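Local coordinates for LP04448p (Drosophila melanogaster, PDB 4QMH), which probably binds tubulin through this TOG domain, one of an array with which the XMAP215 family drives microtubule polymerization, at residues R93-L104 against E133-A143. Residues are numbered along the deposited sequence; the frame is centred on the assembly and turned at random.
Sequences RNHVRNLFPGFL and EFFESEMIADA
Met139 and Phe100 bury more surface than any other residues here, and they meet at a ring edge. The thioether of Met139 comes in beside the Phe100 ring, Met139 SD lying at the edge and 5.2 Å from the centroid of the Phe100 ring, a Met-aromatic contact made in the plane of that ring. A bend at the last torsion of Met139 turns the methyl inward, bringing Met139 CE to 3.6 Å from Phe100 CD2. Met139 SD also lies 3.8 Å from Pro101 CG, and the whole side chain fits as a knob into a hole formed by Arg97, Phe100, Pro101 and Leu104. With CG anti to the backbone N (chi1 -175°), Phe100 reaches across to Phe134: the rings stack face-to-face, centroids 4.2 Å apart and planes 28° from parallel, with Phe134 CD1 above the centre of the Phe100 ring. Leu104 CG covers the opposite face toward the rim. Replacing Phe100 by an alanine is likely to leave the Phe134 ring without its stacking partner and to open a gap beside the Met139 methyl.

The helix axes of 96-104 and 139-143 run in a similar direction, 27° apart and 10.0 Å at closest approach, as in the all-helical, HEAT-repeat fold of TOG domains. Ile122 of helix 112-129 touches Phe134, while Met179 of helix 173-186 packs on Ile140.

Glu133, third in buried area, closes the N-terminal end of the contact. Glu133 CB rests 3.8 Å from Val96 CG1. The carboxylate forms a long salt bridge, Glu133 OE2 to Arg93 NH1 at 3.8 Å. Farther along, Leu104 CD1 sits 4.1 Å from Ala143 CB.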
loop_
_atom_site.group_PDB
_atom_site.type_symbol
_atom_site.label_atom_id
_atom_site.label_comp_id
_atom_site.label_asym_id
_atom_site.label_seq_id
_atom_site.Cartn_x
_atom_site.Cartn_y
_atom_site.Cartn_z
ATOM N N ARG A 93 -0.539 -6.177 10.912
ATOM C CA ARG A 93 -0.378 -6.986 9.691
ATOM C C ARG A 93 -1.657 -7.765 9.382
ATOM O O ARG A 93 -1.907 -8.151 8.228
ATOM C CB ARG A 93 0.806 -7.953 9.809
ATOM C CG ARG A 93 0.593 -9.067 10.810
ATOM C CD ARG A 93 1.661 -10.157 10.685
ATOM N NE ARG A 93 1.431 -11.267 11.611
ATOM C CZ ARG A 93 1.976 -12.478 11.492
ATOM N NH1 ARG A 93 2.786 -12.753 10.477
ATOM N NH2 ARG A 93 1.708 -13.420 12.387
ATOM N N ASN A 94 -2.460 -8.006 10.418
ATOM C CA ASN A 94 -3.695 -8.771 10.269
ATOM C C ASN A 94 -4.707 -8.116 9.347
ATOM O O ASN A 94 -5.612 -8.781 8.839
ATOM C CB ASN A 94 -4.364 -9.022 11.622
ATOM C CG ASN A 94 -3.569 -9.960 12.518
ATOM O OD1 ASN A 94 -2.364 -10.134 12.350
ATOM N ND2 ASN A 94 -4.251 -10.561 13.484
ATOM N N HIS A 95 -4.551 -6.817 9.128
ATOM C CA HIS A 95 -5.559 -6.039 8.416
ATOM C C HIS A 95 -5.059 -5.425 7.129
ATOM O O HIS A 95 -5.781 -4.674 6.483
ATOM C CB HIS A 95 -6.106 -4.966 9.351
ATOM C CG HIS A 95 -6.625 -5.543 10.618
ATOM N ND1 HIS A 95 -7.757 -6.331 10.652
ATOM C CD2 HIS A 95 -6.128 -5.545 11.876
ATOM C CE1 HIS A 95 -7.962 -6.747 11.887
ATOM N NE2 HIS A 95 -6.982 -6.289 12.650
ATOM N N VAL A 96 -3.845 -5.788 6.740
ATOM C CA VAL A 96 -3.243 -5.247 5.523
ATOM C C VAL A 96 -4.075 -5.567 4.274
ATOM O O VAL A 96 -4.300 -4.704 3.418
ATOM C CB VAL A 96 -1.777 -5.739 5.376
ATOM C CG1 VAL A 96 -1.292 -5.589 3.938
ATOM C CG2 VAL A 96 -0.883 -4.987 6.343
ATOM N N ARG A 97 -4.564 -6.798 4.176
ATOM C CA ARG A 97 -5.383 -7.168 3.025
ATOM C C ARG A 97 -6.627 -6.280 2.854
ATOM O O ARG A 97 -7.035 -5.978 1.729
ATOM C CB ARG A 97 -5.764 -8.643 3.118
ATOM C CG ARG A 97 -6.540 -9.163 1.952
ATOM C CD ARG A 97 -6.770 -10.654 2.110
ATOM N NE ARG A 97 -7.638 -11.150 1.058
ATOM C CZ ARG A 97 -7.205 -11.528 -0.133
ATOM N NH1 ARG A 97 -5.904 -11.470 -0.409
ATOM N NH2 ARG A 97 -8.068 -11.964 -1.039
ATOM N N ASN A 98 -7.225 -5.848 3.965
ATOM C CA ASN A 98 -8.366 -4.940 3.888
ATOM C C ASN A 98 -7.981 -3.497 3.568
ATOM O O ASN A 98 -8.638 -2.836 2.763
ATOM C CB ASN A 98 -9.191 -4.983 5.181
ATOM C CG ASN A 98 -10.164 -6.153 5.222
ATOM O OD1 ASN A 98 -11.105 -6.229 4.424
ATOM N ND2 ASN A 98 -9.953 -7.058 6.163
ATOM N N LEU A 99 -6.911 -3.012 4.188
ATOM C CA LEU A 99 -6.638 -1.576 4.199
ATOM C C LEU A 99 -5.635 -1.118 3.153
ATOM O O LEU A 99 -5.733 -0.003 2.659
ATOM C CB LEU A 99 -6.143 -1.133 5.573
ATOM C CG LEU A 99 -7.118 -1.472 6.698
ATOM C CD1 LEU A 99 -6.502 -1.094 8.042
ATOM C CD2 LEU A 99 -8.451 -0.766 6.481
ATOM N N PHE A 100 -4.665 -1.967 2.837
ATOM C CA PHE A 100 -3.612 -1.588 1.895
ATOM C C PHE A 100 -4.142 -1.187 0.502
ATOM O O PHE A 100 -3.679 -0.202 -0.061
ATOM C CB PHE A 100 -2.568 -2.718 1.816
ATOM C CG PHE A 100 -1.356 -2.408 0.974
ATOM C CD1 PHE A 100 -0.644 -1.227 1.137
ATOM C CD2 PHE A 100 -0.878 -3.350 0.067
ATOM C CE1 PHE A 100 0.498 -0.972 0.389
ATOM C CE2 PHE A 100 0.258 -3.092 -0.692
ATOM C CZ PHE A 100 0.947 -1.902 -0.525
ATOM N N PRO A 101 -5.107 -1.940 -0.058
ATOM C CA PRO A 101 -5.640 -1.483 -1.351
ATOM C C PRO A 101 -6.172 -0.052 -1.292
ATOM O O PRO A 101 -6.001 0.710 -2.258
ATOM C CB PRO A 101 -6.773 -2.467 -1.624
ATOM C CG PRO A 101 -6.283 -3.755 -0.965
ATOM C CD PRO A 101 -5.629 -3.269 0.316
ATOM N N GLY A 102 -6.785 0.313 -0.166
ATOM C CA GLY A 102 -7.309 1.660 0.003
ATOM C C GLY A 102 -6.205 2.699 0.133
ATOM O O GLY A 102 -6.309 3.796 -0.401
ATOM N N PHE A 103 -5.143 2.359 0.859
ATOM C CA PHE A 103 -3.974 3.225 0.939
ATOM C C PHE A 103 -3.389 3.450 -0.450
ATOM O O PHE A 103 -3.032 4.570 -0.821
ATOM C CB PHE A 103 -2.871 2.602 1.804
ATOM C CG PHE A 103 -3.256 2.346 3.229
ATOM C CD1 PHE A 103 -4.347 2.966 3.818
ATOM C CD2 PHE A 103 -2.499 1.464 3.982
ATOM C CE1 PHE A 103 -4.674 2.707 5.140
ATOM C CE2 PHE A 103 -2.813 1.201 5.315
ATOM C CZ PHE A 103 -3.911 1.824 5.892
ATOM N N LEU A 104 -3.274 2.374 -1.219
ATOM C CA LEU A 104 -2.680 2.484 -2.541
ATOM C C LEU A 104 -3.540 3.380 -3.409
ATOM O O LEU A 104 -3.037 4.181 -4.195
ATOM C CB LEU A 104 -2.541 1.106 -3.191
ATOM C CG LEU A 104 -1.467 0.169 -2.632
ATOM C CD1 LEU A 104 -1.583 -1.194 -3.304
ATOM C CD2 LEU A 104 -0.070 0.776 -2.805
ATOM N N GLU A 133 3.495 -8.448 4.108
ATOM C CA GLU A 133 2.085 -8.556 3.746
ATOM C C GLU A 133 1.666 -7.670 2.585
ATOM O O GLU A 133 0.588 -7.890 2.018
ATOM C CB GLU A 133 1.171 -8.293 4.949
ATOM C CG GLU A 133 1.095 -9.453 5.921
ATOM C CD GLU A 133 2.365 -9.587 6.722
ATOM O OE1 GLU A 133 3.108 -8.586 6.834
ATOM O OE2 GLU A 133 2.622 -10.682 7.248
ATOM N N PHE A 134 2.487 -6.684 2.219
ATOM C CA PHE A 134 2.162 -5.812 1.076
ATOM C C PHE A 134 2.385 -6.526 -0.254
ATOM O O PHE A 134 1.826 -6.141 -1.286
ATOM C CB PHE A 134 3.031 -4.549 1.068
ATOM C CG PHE A 134 2.782 -3.613 2.222
ATOM C CD1 PHE A 134 1.521 -3.474 2.769
ATOM C CD2 PHE A 134 3.821 -2.860 2.742
ATOM C CE1 PHE A 134 1.308 -2.603 3.830
ATOM C CE2 PHE A 134 3.616 -1.982 3.800
ATOM C CZ PHE A 134 2.362 -1.859 4.344
ATOM N N PHE A 135 3.250 -7.536 -0.236
ATOM C CA PHE A 135 3.697 -8.208 -1.457
ATOM C C PHE A 135 2.985 -9.542 -1.642
ATOM O O PHE A 135 3.608 -10.598 -1.753
ATOM C CB PHE A 135 5.224 -8.345 -1.440
ATOM C CG PHE A 135 5.925 -7.021 -1.469
ATOM C CD1 PHE A 135 6.107 -6.354 -2.671
ATOM C CD2 PHE A 135 6.356 -6.416 -0.300
ATOM C CE1 PHE A 135 6.742 -5.107 -2.708
ATOM C CE2 PHE A 135 6.970 -5.167 -0.327
ATOM C CZ PHE A 135 7.167 -4.514 -1.542
ATOM N N GLU A 136 1.660 -9.453 -1.682
ATOM C CA GLU A 136 0.777 -10.596 -1.795
ATOM C C GLU A 136 -0.448 -10.213 -2.607
ATOM O O GLU A 136 -0.875 -9.054 -2.602
ATOM C CB GLU A 136 0.325 -11.070 -0.409
ATOM C CG GLU A 136 1.476 -11.518 0.486
ATOM C CD GLU A 136 1.042 -12.529 1.543
ATOM O OE1 GLU A 136 -0.125 -12.953 1.510
ATOM O OE2 GLU A 136 1.871 -12.900 2.397
ATOM N N SER A 137 -0.994 -11.200 -3.307
ATOM C CA SER A 137 -2.298 -11.099 -3.949
ATOM C C SER A 137 -2.399 -10.037 -5.031
ATOM O O SER A 137 -3.497 -9.626 -5.394
ATOM C CB SER A 137 -3.381 -10.893 -2.890
ATOM O OG SER A 137 -3.373 -11.972 -1.973
ATOM N N GLU A 138 -1.242 -9.620 -5.543
ATOM C CA GLU A 138 -1.153 -8.640 -6.623
ATOM C C GLU A 138 -1.809 -7.308 -6.294
ATOM O O GLU A 138 -2.309 -6.629 -7.177
ATOM C CB GLU A 138 -1.701 -9.205 -7.939
ATOM C CG GLU A 138 -0.872 -10.401 -8.442
ATOM C CD GLU A 138 -1.305 -10.935 -9.811
ATOM O OE1 GLU A 138 -2.114 -10.286 -10.506
ATOM O OE2 GLU A 138 -0.826 -12.024 -10.199
ATOM N N MET A 139 -1.796 -6.924 -5.026
ATOM C CA MET A 139 -2.347 -5.616 -4.656
ATOM C C MET A 139 -1.603 -4.478 -5.340
ATOM O O MET A 139 -2.213 -3.549 -5.873
ATOM C CB MET A 139 -2.343 -5.432 -3.140
ATOM C CG MET A 139 -3.343 -6.342 -2.449
ATOM S SD MET A 139 -3.348 -6.207 -0.647
ATOM C CE MET A 139 -1.750 -6.881 -0.228
ATOM N N ILE A 140 -0.282 -4.561 -5.331
ATOM C CA ILE A 140 0.533 -3.531 -5.972
ATOM C C ILE A 140 0.347 -3.540 -7.503
ATOM O O ILE A 140 0.104 -2.495 -8.118
ATOM C CB ILE A 140 2.005 -3.668 -5.532
ATOM C CG1 ILE A 140 2.146 -3.227 -4.067
ATOM C CG2 ILE A 140 2.932 -2.857 -6.423
ATOM C CD1 ILE A 140 3.461 -3.662 -3.422
ATOM N N ALA A 141 0.435 -4.716 -8.115
ATOM C CA ALA A 141 0.233 -4.818 -9.561
ATOM C C ALA A 141 -1.147 -4.319 -9.995
ATOM O O ALA A 141 -1.279 -3.671 -11.028
ATOM C CB ALA A 141 0.449 -6.244 -10.027
ATOM N N ASP A 142 -2.172 -4.617 -9.206
ATOM C CA ASP A 142 -3.518 -4.180 -9.555
ATOM C C ASP A 142 -3.620 -2.657 -9.497
ATOM O O ASP A 142 -4.333 -2.045 -10.304
ATOM C CB ASP A 142 -4.561 -4.820 -8.637
ATOM C CG ASP A 142 -4.918 -6.236 -9.051
ATOM O OD1 ASP A 142 -4.630 -6.619 -10.203
ATOM O OD2 ASP A 142 -5.514 -6.958 -8.222
ATOM N N ALA A 143 -2.920 -2.039 -8.548
ATOM C CA ALA A 143 -2.921 -0.575 -8.473
ATOM C C ALA A 143 -2.161 0.029 -9.653
ATOM O O ALA A 143 -2.557 1.046 -10.205
ATOM C CB ALA A 143 -2.330 -0.097 -7.145
#